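Local coordinates for protein cellobiose 2-epimerase (Ruminococcus albus, PDB 3VW5) that catalyses the reversible epimerisation of cellobiose to 4-O-beta-D-glucopyranosyl-D-mannose and folds as an (alpha/alpha)6 barrel, at residues Leu134-Phe139 and Asp196-Val201; Tyr122-Gly127 and Leu192-Gly197; His184-Tyr189 and Lys206-Gln211. The protein carries 2 engineered substitutions. All blocks are in the same frame, centred on the assembly; numbering follows the deposited sequence.

In the fold
The three contacts lie on two neighbouring helical hairpins of the (alpha/alpha)6 barrel, 109-126 with 129-145 and 179-196 with 199-216. Contact 2 joins the inner helices of the two hairpins, and contact 1 joins helix 129-145 to the turn and start of helix 199-216. They share Asp196 and Gly197, and their centres are about 10 Å apart. Contact 3 packs the second hairpin against itself, with its centre about 13 Å from that of contact 1 and about 17 Å from that of contact 2. The Tyr189 ring of contact 3 meets Phe139 of contact 1 edge-to-face. All three contacts join helices of the barrel wall.

Contact 1: residues Leu134-Phe139 and Asp196-Val201; sequences LAYRLF and DGNEKV. Engineered in segment 134-139: Leu138 (natural residue Pro).
In the outer layer of the (alpha/alpha)6 barrel, helix 129-145 meets the turn between helices 179-196 and 199-216, and Tyr136 reaches across to that turn. Its OH donates to Asp196 OD2 at 2.5 Å. The bond meets the carboxylate on its anti side, 29° out of the carboxylate plane. Ring and carboxylate planes are 80° apart, with OD2 near the ring plane at the phenol end. A water donates to Tyr136 OH at 2.6 Å and accepts from Asn198 N at 2.9 Å. Asn198 is the N-cap residue of helix 199-216, so the phenol is tied to both sides of Gly197, which has a positive phi. A phenylalanine in place of Tyr136 would probably leave Asp196 OD2 without this donor and the water without its acceptor. The apolar part lies one helical turn further on. Phe139 has CG anti to the backbone N (chi1 165°), which swings the ring so that one face lies under Val201 CG2. Leu192 of helix 179-196 packs against Tyr136, Phe139 and Val201. Val201 CG2 approaches Tyr136 CE1 at 4.0 Å. The same methyl makes a CH-pi contact with Phe139, with Val201 CG2 3.8 Å from the ring centroid.

Contact 2: residues Tyr122-Gly127 and Leu192-Gly197; sequences YYRASG and LYKADG
Tyr193 O accepts two backbone N-H groups, from Gly197 N at 2.7 Å and from Asp196 N at 3.2 Å, near the C-terminal end of the helix that brings Ala195 against Tyr123 and Arg124. Ala195 CB packs against both side chains. It lies 3.8 Å from Arg124 CG and 3.9 Å from Tyr123 CD2. The Tyr123 ring follows from CG anti to the backbone N (chi1 168°), and its edge is turned to Ala195 O, which lies in the ring plane, 3.6 Å from Tyr123 CE2. The two helices are neighbours in the inner ring of the (alpha/alpha)6 barrel. They run the same way, with the axes of 122-126 and 192-196 crossing at 29° and 9.8 Å apart at closest. Further along Arg124, Lys194 CG lies over one face of the guanidinium, offset toward its rim. Lys194 CG is 3.6 Å from Arg124 NE. Arg124 is bent at chi3 (57°), and its NH1 forms a salt bridge with Glu191, one turn before Ala195. Glu191 probably eases the repulsion between Arg124 and Lys194, whose NZ lies 4.9 Å from Arg124 NH2.

Contact 3: residues His184-Tyr189 and Lys206-Gln211; sequences HLIEAY and KFQLGQ
Gln208 carries most of this buried contact, passing Ile186 and ending between Leu185 and Tyr189. Its CB lies 3.6 Å from Ile186 CG1, and the two side chains run past each other in opposite directions. The bend at chi2 (145°) turns the amide toward helix 179-196. There Gln208 CD packs on Leu185 CB at 3.7 Å, the two side chains crossing at about a right angle. The amide nitrogen approaches the Tyr189 ring obliquely, near CD1 and CE1, with ring and amide planes 51° apart. Gln208 OE1 is 3.5 Å from Ile186 N, but the angle is too poor for a hydrogen bond. The end of the isoleucine arm, Ile186 CD1, meets Leu209 CD1 at 3.6 Å. In the next shell, Tyr152 OH is hydrogen-bonded to Gln208 NE2, and Glu143 OE2 to Tyr189 OH. These bonds are likely to hold the Gln208 amide nitrogen and the Tyr189 hydroxyl in place.

The two helices form an antiparallel hairpin of the (alpha/alpha)6 barrel, inner helix 179-196 against outer helix 199-216. Their segment axes are 9.4 Å apart at closest, and the N-to-C directions differ by 149°. Helix 109-126 packs on Leu185, helix 129-145 on Leu185 and Tyr189, and helix 241-258 on Ile186. Tyr152, the partner of Gln208, comes from strand 151-156.

Contact 1: residues Leu134-Phe139 and Asp196-Val201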
ATOM      1  N   LEU A 134      -1.053  20.714  -0.223  1.00 38.35           N
ATOM      2  CA  LEU A 134      -1.649  19.836   0.758  1.00 34.78           C
ATOM      3  C   LEU A 134      -0.680  18.716   1.136  1.00 38.97           C
ATOM      4  O   LEU A 134      -0.565  18.322   2.298  1.00 39.81           O
ATOM      5  CB  LEU A 134      -2.926  19.254   0.192  1.00 37.27           C
ATOM      6  CG  LEU A 134      -4.222  19.899   0.685  1.00 43.73           C
ATOM      7  CD1 LEU A 134      -3.968  21.310   1.139  1.00 47.39           C
ATOM      8  CD2 LEU A 134      -5.283  19.842  -0.420  1.00 39.47           C
ATOM      9  N   ALA A 135       0.033  18.205   0.149  1.00 39.03           N
ATOM     10  CA  ALA A 135       0.998  17.161   0.407  1.00 34.35           C
ATOM     11  C   ALA A 135       2.063  17.640   1.394  1.00 39.72           C
ATOM     12  O   ALA A 135       2.368  16.949   2.382  1.00 39.34           O
ATOM     13  CB  ALA A 135       1.612  16.675  -0.889  1.00 30.88           C
ATOM     14  N   TYR A 136       2.622  18.821   1.142  1.00 38.29           N
ATOM     15  CA  TYR A 136       3.638  19.376   2.029  1.00 34.10           C
ATOM     16  C   TYR A 136       3.022  19.700   3.377  1.00 37.76           C
ATOM     17  O   TYR A 136       3.642  19.498   4.415  1.00 36.96           O
ATOM     18  CB  TYR A 136       4.264  20.632   1.422  1.00 39.45           C
ATOM     19  CG  TYR A 136       5.345  20.357   0.410  1.00 34.87           C
ATOM     20  CD1 TYR A 136       6.574  19.864   0.810  1.00 37.66           C
ATOM     21  CD2 TYR A 136       5.136  20.585  -0.947  1.00 33.30           C
ATOM     22  CE1 TYR A 136       7.567  19.613  -0.107  1.00 39.11           C
ATOM     23  CE2 TYR A 136       6.115  20.329  -1.869  1.00 36.05           C
ATOM     24  CZ  TYR A 136       7.339  19.847  -1.442  1.00 41.20           C
ATOM     25  OH  TYR A 136       8.350  19.588  -2.344  1.00 42.13           O
ATOM     26  N   ARG A 137       1.787  20.194   3.361  1.00 37.91           N
ATOM     27  CA  ARG A 137       1.103  20.508   4.603  1.00 39.21           C
ATOM     28  C   ARG A 137       1.077  19.283   5.527  1.00 39.95           C
ATOM     29  O   ARG A 137       1.324  19.394   6.727  1.00 34.40           O
ATOM     30  CB  ARG A 137      -0.322  21.012   4.358  1.00 37.38           C
ATOM     31  CG  ARG A 137      -0.985  21.447   5.650  1.00 41.89           C
ATOM     32  CD  ARG A 137      -2.467  21.699   5.512  1.00 48.42           C
ATOM     33  NE  ARG A 137      -2.828  23.031   5.997  1.00 57.39           N
ATOM     34  CZ  ARG A 137      -2.944  24.110   5.217  1.00 72.49           C
ATOM     35  NH1 ARG A 137      -2.745  24.026   3.890  1.00 65.03           N
ATOM     36  NH2 ARG A 137      -3.268  25.281   5.762  1.00 77.40           N
ATOM     37  N   LEU A 138       0.776  18.119   4.947  1.00 38.28           N
ATOM     38  CA  LEU A 138       0.661  16.883   5.711  1.00 38.36           C
ATOM     39  C   LEU A 138       2.034  16.296   6.080  1.00 36.65           C
ATOM     40  O   LEU A 138       2.223  15.756   7.169  1.00 34.25           O
ATOM     41  CB  LEU A 138      -0.193  15.866   4.949  1.00 37.60           C
ATOM     42  CG  LEU A 138      -1.647  16.262   4.713  1.00 33.50           C
ATOM     43  CD1 LEU A 138      -2.340  15.216   3.877  1.00 33.87           C
ATOM     44  CD2 LEU A 138      -2.381  16.464   6.024  1.00 30.75           C
ATOM     45  N   PHE A 139       2.987  16.404   5.169  1.00 34.50           N
ATOM     46  CA  PHE A 139       4.380  16.129   5.501  1.00 36.47           C
ATOM     47  C   PHE A 139       4.819  16.920   6.750  1.00 40.34           C
ATOM     48  O   PHE A 139       5.414  16.355   7.659  1.00 38.12           O
ATOM     49  CB  PHE A 139       5.268  16.460   4.303  1.00 31.66           C
ATOM     50  CG  PHE A 139       6.728  16.551   4.621  1.00 34.06           C
ATOM     51  CD1 PHE A 139       7.506  15.405   4.708  1.00 38.02           C
ATOM     52  CD2 PHE A 139       7.344  17.787   4.780  1.00 36.37           C
ATOM     53  CE1 PHE A 139       8.868  15.485   4.979  1.00 38.25           C
ATOM     54  CE2 PHE A 139       8.718  17.872   5.051  1.00 34.08           C
ATOM     55  CZ  PHE A 139       9.474  16.720   5.147  1.00 35.54           C
ATOM     56  N   ASP A 196       8.649  16.772  -6.669  1.00 42.27           N
ATOM     57  CA  ASP A 196       9.080  18.154  -6.439  1.00 44.54           C
ATOM     58  C   ASP A 196      10.510  18.347  -5.905  1.00 44.33           C
ATOM     59  O   ASP A 196      10.938  19.483  -5.654  1.00 39.51           O
ATOM     60  CB  ASP A 196       8.069  18.839  -5.516  1.00 46.05           C
ATOM     61  CG  ASP A 196       8.230  20.328  -5.486  1.00 49.59           C
ATOM     62  OD1 ASP A 196       7.807  20.985  -6.460  1.00 56.99           O
ATOM     63  OD2 ASP A 196       8.770  20.846  -4.484  1.00 51.66           O
ATOM     64  N   GLY A 197      11.222  17.238  -5.719  1.00 40.77           N
ATOM     65  CA  GLY A 197      12.634  17.247  -5.354  1.00 39.15           C
ATOM     66  C   GLY A 197      13.115  17.989  -4.113  1.00 39.68           C
ATOM     67  O   GLY A 197      14.294  18.273  -4.017  1.00 44.75           O
ATOM     68  N   ASN A 198      12.221  18.301  -3.176  1.00 44.93           N
ATOM     69  CA  ASN A 198      12.571  18.993  -1.926  1.00 42.06           C
ATOM     70  C   ASN A 198      13.528  18.181  -1.070  1.00 43.88           C
ATOM     71  O   ASN A 198      13.224  17.050  -0.700  1.00 46.51           O
ATOM     72  CB  ASN A 198      11.301  19.338  -1.127  1.00 42.06           C
ATOM     73  CG  ASN A 198      11.601  20.040   0.206  1.00 52.14           C
ATOM     74  OD1 ASN A 198      11.006  19.724   1.242  1.00 52.15           O
ATOM     75  ND2 ASN A 198      12.514  20.998   0.177  1.00 52.65           N
ATOM     76  N   GLU A 199      14.683  18.758  -0.753  1.00 45.24           N
ATOM     77  CA  GLU A 199      15.737  18.030  -0.056  1.00 42.93           C
ATOM     78  C   GLU A 199      15.422  17.758   1.428  1.00 46.06           C
ATOM     79  O   GLU A 199      15.969  16.832   2.034  1.00 40.30           O
ATOM     80  CB  GLU A 199      17.080  18.747  -0.218  1.00 50.07           C
ATOM     81  CG  GLU A 199      18.155  17.918  -0.950  1.00 59.28           C
ATOM     82  CD  GLU A 199      17.761  17.530  -2.384  1.00 66.72           C
ATOM     83  OE1 GLU A 199      18.022  16.364  -2.776  1.00 64.65           O
ATOM     84  OE2 GLU A 199      17.199  18.386  -3.118  1.00 63.64           O
ATOM     85  N   LYS A 200      14.539  18.558   2.015  1.00 47.81           N
ATOM     86  CA  LYS A 200      14.112  18.300   3.388  1.00 46.61           C
ATOM     87  C   LYS A 200      13.371  16.964   3.435  1.00 47.53           C
ATOM     88  O   LYS A 200      13.537  16.188   4.375  1.00 48.84           O
ATOM     89  CB  LYS A 200      13.209  19.424   3.906  1.00 49.93           C
ATOM     90  CG  LYS A 200      13.760  20.209   5.094  1.00 51.83           C
ATOM     91  CD  LYS A 200      14.474  21.467   4.648  1.00 59.97           C
ATOM     92  CE  LYS A 200      14.334  22.591   5.675  1.00 65.68           C
ATOM     93  NZ  LYS A 200      13.935  23.900   5.030  1.00 66.02           N
ATOM     94  N   VAL A 201      12.554  16.706   2.414  1.00 43.79           N
ATOM     95  CA  VAL A 201      11.839  15.436   2.285  1.00 40.42           C
ATOM     96  C   VAL A 201      12.816  14.258   2.088  1.00 40.42           C
ATOM     97  O   VAL A 201      12.694  13.222   2.738  1.00 39.93           O
ATOM     98  CB  VAL A 201      10.760  15.498   1.149  1.00 41.74           C
ATOM     99  CG1 VAL A 201      10.027  14.160   0.984  1.00 33.87           C
ATOM    100  CG2 VAL A 201       9.766  16.591   1.436  1.00 32.55           C
TER
HETATM  101  O   HOH W   1       9.534  17.276  -2.794  1.00 36.72           O

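Contact 2: residues Tyr122-Gly127 and Leu192-Gly197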
ATOM      1  N   TYR A 122      -1.467  12.830  -7.448  1.00 35.59           N
ATOM      2  CA  TYR A 122      -2.506  13.580  -8.129  1.00 39.13           C
ATOM      3  C   TYR A 122      -1.901  14.835  -8.717  1.00 44.04           C
ATOM      4  O   TYR A 122      -2.251  15.233  -9.831  1.00 46.98           O
ATOM      5  CB  TYR A 122      -3.643  13.937  -7.184  1.00 35.98           C
ATOM      6  CG  TYR A 122      -4.704  14.780  -7.839  1.00 42.61           C
ATOM      7  CD1 TYR A 122      -5.484  14.269  -8.863  1.00 38.10           C
ATOM      8  CD2 TYR A 122      -4.929  16.093  -7.426  1.00 46.45           C
ATOM      9  CE1 TYR A 122      -6.456  15.037  -9.456  1.00 43.97           C
ATOM     10  CE2 TYR A 122      -5.896  16.870  -8.012  1.00 44.38           C
ATOM     11  CZ  TYR A 122      -6.658  16.341  -9.034  1.00 44.92           C
ATOM     12  OH  TYR A 122      -7.619  17.128  -9.631  1.00 48.73           O
ATOM     13  N   TYR A 123      -0.972  15.443  -7.979  1.00 41.41           N
ATOM     14  CA  TYR A 123      -0.197  16.560  -8.512  1.00 39.82           C
ATOM     15  C   TYR A 123       0.591  16.147  -9.762  1.00 42.74           C
ATOM     16  O   TYR A 123       0.508  16.813 -10.792  1.00 41.67           O
ATOM     17  CB  TYR A 123       0.727  17.162  -7.441  1.00 41.00           C
ATOM     18  CG  TYR A 123       1.761  18.131  -7.984  1.00 46.87           C
ATOM     19  CD1 TYR A 123       1.378  19.373  -8.519  1.00 50.01           C
ATOM     20  CD2 TYR A 123       3.114  17.805  -7.969  1.00 38.46           C
ATOM     21  CE1 TYR A 123       2.312  20.247  -9.018  1.00 43.68           C
ATOM     22  CE2 TYR A 123       4.052  18.664  -8.463  1.00 44.12           C
ATOM     23  CZ  TYR A 123       3.651  19.888  -8.987  1.00 49.89           C
ATOM     24  OH  TYR A 123       4.606  20.747  -9.475  1.00 50.61           O
ATOM     25  N   ARG A 124       1.349  15.053  -9.689  1.00 40.46           N
ATOM     26  CA  ARG A 124       2.083  14.585 -10.865  1.00 38.76           C
ATOM     27  C   ARG A 124       1.122  14.320 -12.010  1.00 42.40           C
ATOM     28  O   ARG A 124       1.505  14.279 -13.172  1.00 42.28           O
ATOM     29  CB  ARG A 124       2.869  13.314 -10.560  1.00 36.83           C
ATOM     30  CG  ARG A 124       3.989  13.513  -9.567  1.00 40.61           C
ATOM     31  CD  ARG A 124       4.777  12.229  -9.376  1.00 41.53           C
ATOM     32  NE  ARG A 124       5.323  11.724 -10.630  1.00 45.81           N
ATOM     33  CZ  ARG A 124       5.236  10.460 -11.039  1.00 53.16           C
ATOM     34  NH1 ARG A 124       4.601   9.544 -10.299  1.00 41.64           N
ATOM     35  NH2 ARG A 124       5.787  10.112 -12.201  1.00 48.77           N
ATOM     36  N   ALA A 125      -0.140  14.128 -11.666  1.00 43.52           N
ATOM     37  CA  ALA A 125      -1.129  13.768 -12.657  1.00 42.89           C
ATOM     38  C   ALA A 125      -1.769  14.990 -13.310  1.00 46.76           C
ATOM     39  O   ALA A 125      -1.984  14.984 -14.516  1.00 43.04           O
ATOM     40  CB  ALA A 125      -2.201  12.866 -12.041  1.00 42.53           C
ATOM     41  N   SER A 126      -2.052  16.033 -12.523  1.00 47.16           N
ATOM     42  CA  SER A 126      -3.058  17.021 -12.904  1.00 43.19           C
ATOM     43  C   SER A 126      -2.637  18.400 -13.480  1.00 55.60           C
ATOM     44  O   SER A 126      -3.430  19.000 -14.222  1.00 77.63           O
ATOM     45  CB  SER A 126      -4.090  17.189 -11.794  1.00 44.74           C
ATOM     46  OG  SER A 126      -3.434  17.438 -10.561  1.00 50.02           O
ATOM     47  N   GLY A 127      -1.488  18.973 -13.133  1.00 49.47           N
ATOM     48  CA  GLY A 127      -0.880  18.872 -11.841  1.00 48.34           C
ATOM     49  C   GLY A 127      -1.308  20.146 -11.135  1.00 46.83           C
ATOM     50  O   GLY A 127      -0.672  21.187 -11.260  1.00 41.33           O
ATOM     51  N   LEU A 192       6.595  12.153  -2.951  1.00 39.14           N
ATOM     52  CA  LEU A 192       6.692  13.596  -2.752  1.00 40.27           C
ATOM     53  C   LEU A 192       8.000  14.104  -3.327  1.00 39.08           C
ATOM     54  O   LEU A 192       8.066  15.207  -3.835  1.00 40.86           O
ATOM     55  CB  LEU A 192       6.655  13.952  -1.265  1.00 38.16           C
ATOM     56  CG  LEU A 192       5.795  15.149  -0.843  1.00 43.34           C
ATOM     57  CD1 LEU A 192       6.320  15.756   0.463  1.00 33.98           C
ATOM     58  CD2 LEU A 192       5.696  16.191  -1.941  1.00 36.34           C
ATOM     59  N   TYR A 193       9.051  13.298  -3.234  1.00 40.05           N
ATOM     60  CA  TYR A 193      10.346  13.732  -3.736  1.00 43.75           C
ATOM     61  C   TYR A 193      10.358  13.637  -5.257  1.00 42.17           C
ATOM     62  O   TYR A 193      10.846  14.528  -5.942  1.00 44.02           O
ATOM     63  CB  TYR A 193      11.480  12.913  -3.117  1.00 40.92           C
ATOM     64  CG  TYR A 193      12.850  13.350  -3.554  1.00 43.15           C
ATOM     65  CD1 TYR A 193      13.516  14.386  -2.899  1.00 44.61           C
ATOM     66  CD2 TYR A 193      13.473  12.743  -4.628  1.00 46.45           C
ATOM     67  CE1 TYR A 193      14.762  14.797  -3.299  1.00 39.39           C
ATOM     68  CE2 TYR A 193      14.726  13.143  -5.043  1.00 47.30           C
ATOM     69  CZ  TYR A 193      15.373  14.173  -4.372  1.00 49.44           C
ATOM     70  OH  TYR A 193      16.629  14.574  -4.793  1.00 53.18           O
ATOM     71  N   LYS A 194       9.805  12.549  -5.778  1.00 42.86           N
ATOM     72  CA  LYS A 194       9.622  12.386  -7.214  1.00 42.39           C
ATOM     73  C   LYS A 194       8.887  13.596  -7.776  1.00 44.30           C
ATOM     74  O   LYS A 194       9.242  14.120  -8.828  1.00 44.92           O
ATOM     75  CB  LYS A 194       8.834  11.100  -7.497  1.00 46.26           C
ATOM     76  CG  LYS A 194       8.435  10.888  -8.948  1.00 47.72           C
ATOM     77  CD  LYS A 194       8.721   9.459  -9.372  1.00 54.13           C
ATOM     78  CE  LYS A 194       9.588   9.410 -10.636  1.00 64.34           C
ATOM     79  NZ  LYS A 194      10.053   8.015 -10.947  1.00 70.80           N
ATOM     80  N   ALA A 195       7.871  14.049  -7.050  1.00 39.10           N
ATOM     81  CA  ALA A 195       7.026  15.137  -7.517  1.00 41.92           C
ATOM     82  C   ALA A 195       7.720  16.503  -7.593  1.00 46.73           C
ATOM     83  O   ALA A 195       7.401  17.308  -8.479  1.00 46.87           O
ATOM     84  CB  ALA A 195       5.765  15.241  -6.666  1.00 38.78           C
ATOM     85  N   ASP A 196       8.649  16.772  -6.669  1.00 42.27           N
ATOM     86  CA  ASP A 196       9.080  18.154  -6.439  1.00 44.54           C
ATOM     87  C   ASP A 196      10.510  18.347  -5.905  1.00 44.33           C
ATOM     88  O   ASP A 196      10.938  19.483  -5.654  1.00 39.51           O
ATOM     89  CB  ASP A 196       8.069  18.839  -5.516  1.00 46.05           C
ATOM     90  CG  ASP A 196       8.230  20.328  -5.486  1.00 49.59           C
ATOM     91  OD1 ASP A 196       7.807  20.985  -6.460  1.00 56.99           O
ATOM     92  OD2 ASP A 196       8.770  20.846  -4.484  1.00 51.66           O
ATOM     93  N   GLY A 197      11.222  17.238  -5.719  1.00 40.77           N
ATOM     94  CA  GLY A 197      12.634  17.247  -5.354  1.00 39.15           C
ATOM     95  C   GLY A 197      13.115  17.989  -4.113  1.00 39.68           C
ATOM     96  O   GLY A 197      14.294  18.273  -4.017  1.00 44.75           O
TER

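Contact 3: residues His184-Tyr189 and Lys206-Gln211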
ATOM      1  N   HIS A 184       5.393   2.676   4.755  1.00 38.42           N
ATOM      2  CA  HIS A 184       4.480   3.573   4.061  1.00 40.81           C
ATOM      3  C   HIS A 184       4.864   5.063   4.125  1.00 39.68           C
ATOM      4  O   HIS A 184       4.459   5.846   3.266  1.00 40.01           O
ATOM      5  CB  HIS A 184       3.020   3.270   4.418  1.00 41.42           C
ATOM      6  CG  HIS A 184       2.553   1.970   3.842  1.00 48.72           C
ATOM      7  ND1 HIS A 184       2.333   1.796   2.490  1.00 44.92           N
ATOM      8  CD2 HIS A 184       2.340   0.761   4.414  1.00 44.72           C
ATOM      9  CE1 HIS A 184       1.977   0.549   2.260  1.00 42.26           C
ATOM     10  NE2 HIS A 184       1.966  -0.100   3.413  1.00 50.85           N
ATOM     11  N   LEU A 185       5.677   5.442   5.105  1.00 42.50           N
ATOM     12  CA  LEU A 185       6.366   6.736   5.033  1.00 40.80           C
ATOM     13  C   LEU A 185       7.390   6.723   3.890  1.00 38.68           C
ATOM     14  O   LEU A 185       7.440   7.653   3.083  1.00 38.50           O
ATOM     15  CB  LEU A 185       7.021   7.114   6.363  1.00 36.68           C
ATOM     16  CG  LEU A 185       6.073   7.519   7.498  1.00 38.17           C
ATOM     17  CD1 LEU A 185       6.837   7.642   8.804  1.00 34.08           C
ATOM     18  CD2 LEU A 185       5.310   8.816   7.204  1.00 31.69           C
ATOM     19  N   ILE A 186       8.193   5.669   3.799  1.00 33.79           N
ATOM     20  CA  ILE A 186       9.100   5.565   2.662  1.00 32.84           C
ATOM     21  C   ILE A 186       8.327   5.747   1.350  1.00 34.35           C
ATOM     22  O   ILE A 186       8.688   6.552   0.509  1.00 38.98           O
ATOM     23  CB  ILE A 186       9.879   4.231   2.684  1.00 33.71           C
ATOM     24  CG1 ILE A 186      10.960   4.263   3.771  1.00 33.09           C
ATOM     25  CG2 ILE A 186      10.477   3.926   1.332  1.00 30.68           C
ATOM     26  CD1 ILE A 186      11.385   2.895   4.272  1.00 35.10           C
ATOM     27  N   GLU A 187       7.234   5.012   1.209  1.00 38.70           N
ATOM     28  CA  GLU A 187       6.445   4.993  -0.008  1.00 36.24           C
ATOM     29  C   GLU A 187       5.939   6.392  -0.380  1.00 38.85           C
ATOM     30  O   GLU A 187       6.079   6.823  -1.526  1.00 37.86           O
ATOM     31  CB  GLU A 187       5.274   4.042   0.205  1.00 39.63           C
ATOM     32  CG  GLU A 187       4.383   3.783  -0.982  1.00 34.83           C
ATOM     33  CD  GLU A 187       3.159   2.991  -0.556  1.00 45.17           C
ATOM     34  OE1 GLU A 187       2.901   1.890  -1.114  1.00 45.85           O
ATOM     35  OE2 GLU A 187       2.455   3.469   0.367  1.00 47.06           O
ATOM     36  N   ALA A 188       5.350   7.085   0.594  1.00 39.08           N
ATOM     37  CA  ALA A 188       4.838   8.452   0.410  1.00 37.63           C
ATOM     38  C   ALA A 188       5.936   9.468   0.100  1.00 37.05           C
ATOM     39  O   ALA A 188       5.823  10.227  -0.856  1.00 36.87           O
ATOM     40  CB  ALA A 188       4.006   8.913   1.634  1.00 29.52           C
ATOM     41  N   TYR A 189       6.984   9.488   0.921  1.00 39.00           N
ATOM     42  CA  TYR A 189       8.057  10.471   0.769  1.00 35.57           C
ATOM     43  C   TYR A 189       8.792  10.284  -0.545  1.00 36.59           C
ATOM     44  O   TYR A 189       9.206  11.257  -1.174  1.00 40.28           O
ATOM     45  CB  TYR A 189       9.041  10.427   1.940  1.00 32.99           C
ATOM     46  CG  TYR A 189       8.484  11.004   3.211  1.00 35.48           C
ATOM     47  CD1 TYR A 189       9.321  11.343   4.269  1.00 38.28           C
ATOM     48  CD2 TYR A 189       7.118  11.220   3.357  1.00 37.76           C
ATOM     49  CE1 TYR A 189       8.815  11.875   5.446  1.00 37.92           C
ATOM     50  CE2 TYR A 189       6.592  11.759   4.525  1.00 36.84           C
ATOM     51  CZ  TYR A 189       7.447  12.078   5.572  1.00 44.43           C
ATOM     52  OH  TYR A 189       6.934  12.607   6.747  1.00 41.31           O
ATOM     53  N   LYS A 206      15.715   9.341   3.888  1.00 36.67           N
ATOM     54  CA  LYS A 206      16.943   8.584   4.102  1.00 37.14           C
ATOM     55  C   LYS A 206      16.983   8.046   5.535  1.00 41.03           C
ATOM     56  O   LYS A 206      17.471   6.936   5.795  1.00 38.55           O
ATOM     57  CB  LYS A 206      18.186   9.408   3.761  1.00 36.57           C
ATOM     58  CG  LYS A 206      18.466   9.544   2.263  1.00 42.61           C
ATOM     59  CD  LYS A 206      19.441  10.690   1.976  1.00 45.39           C
ATOM     60  CE  LYS A 206      19.726  10.838   0.475  1.00 65.24           C
ATOM     61  NZ  LYS A 206      21.153  11.240   0.153  1.00 61.65           N
ATOM     62  N   PHE A 207      16.434   8.819   6.462  1.00 34.11           N
ATOM     63  CA  PHE A 207      16.341   8.357   7.827  1.00 35.99           C
ATOM     64  C   PHE A 207      15.427   7.113   7.927  1.00 43.89           C
ATOM     65  O   PHE A 207      15.737   6.149   8.646  1.00 43.36           O
ATOM     66  CB  PHE A 207      15.865   9.479   8.732  1.00 34.04           C
ATOM     67  CG  PHE A 207      15.343   9.005  10.058  1.00 40.13           C
ATOM     68  CD1 PHE A 207      13.984   8.833  10.257  1.00 36.59           C
ATOM     69  CD2 PHE A 207      16.211   8.732  11.103  1.00 40.94           C
ATOM     70  CE1 PHE A 207      13.490   8.397  11.478  1.00 40.47           C
ATOM     71  CE2 PHE A 207      15.729   8.296  12.328  1.00 40.46           C
ATOM     72  CZ  PHE A 207      14.359   8.125  12.513  1.00 42.04           C
ATOM     73  N   GLN A 208      14.321   7.119   7.188  1.00 37.74           N
ATOM     74  CA  GLN A 208      13.432   5.966   7.173  1.00 38.62           C
ATOM     75  C   GLN A 208      14.097   4.736   6.560  1.00 42.48           C
ATOM     76  O   GLN A 208      13.979   3.632   7.094  1.00 42.25           O
ATOM     77  CB  GLN A 208      12.128   6.304   6.456  1.00 35.59           C
ATOM     78  CG  GLN A 208      11.277   7.308   7.212  1.00 36.22           C
ATOM     79  CD  GLN A 208      10.514   8.243   6.284  1.00 40.35           C
ATOM     80  OE1 GLN A 208      10.421   8.015   5.068  1.00 29.69           O
ATOM     81  NE2 GLN A 208       9.973   9.311   6.857  1.00 40.59           N
ATOM     82  N   LEU A 209      14.778   4.926   5.432  1.00 40.06           N
ATOM     83  CA  LEU A 209      15.547   3.856   4.827  1.00 37.09           C
ATOM     84  C   LEU A 209      16.531   3.263   5.842  1.00 42.50           C
ATOM     85  O   LEU A 209      16.588   2.050   6.010  1.00 44.13           O
ATOM     86  CB  LEU A 209      16.288   4.359   3.593  1.00 39.28           C
ATOM     87  CG  LEU A 209      15.637   4.201   2.209  1.00 37.90           C
ATOM     88  CD1 LEU A 209      14.277   3.560   2.287  1.00 38.47           C
ATOM     89  CD2 LEU A 209      15.545   5.527   1.500  1.00 41.45           C
ATOM     90  N   GLY A 210      17.287   4.119   6.534  1.00 42.44           N
ATOM     91  CA  GLY A 210      18.248   3.670   7.529  1.00 39.36           C
ATOM     92  C   GLY A 210      17.629   2.804   8.613  1.00 41.37           C
ATOM     93  O   GLY A 210      18.201   1.797   9.037  1.00 36.92           O
ATOM     94  N   GLN A 211      16.442   3.190   9.062  1.00 41.31           N
ATOM     95  CA  GLN A 211      15.741   2.419  10.078  1.00 38.70           C
ATOM     96  C   GLN A 211      15.381   1.024   9.559  1.00 45.20           C
ATOM     97  O   GLN A 211      15.494   0.021  10.288  1.00 41.07           O
ATOM     98  CB  GLN A 211      14.487   3.150  10.545  1.00 34.81           C
ATOM     99  CG  GLN A 211      14.767   4.375  11.369  1.00 38.65           C
ATOM    100  CD  GLN A 211      13.632   4.703  12.317  1.00 46.75           C
ATOM    101  OE1 GLN A 211      12.462   4.749  11.915  1.00 40.33           O
ATOM    102  NE2 GLN A 211      13.971   4.930  13.591  1.00 47.71           N
TER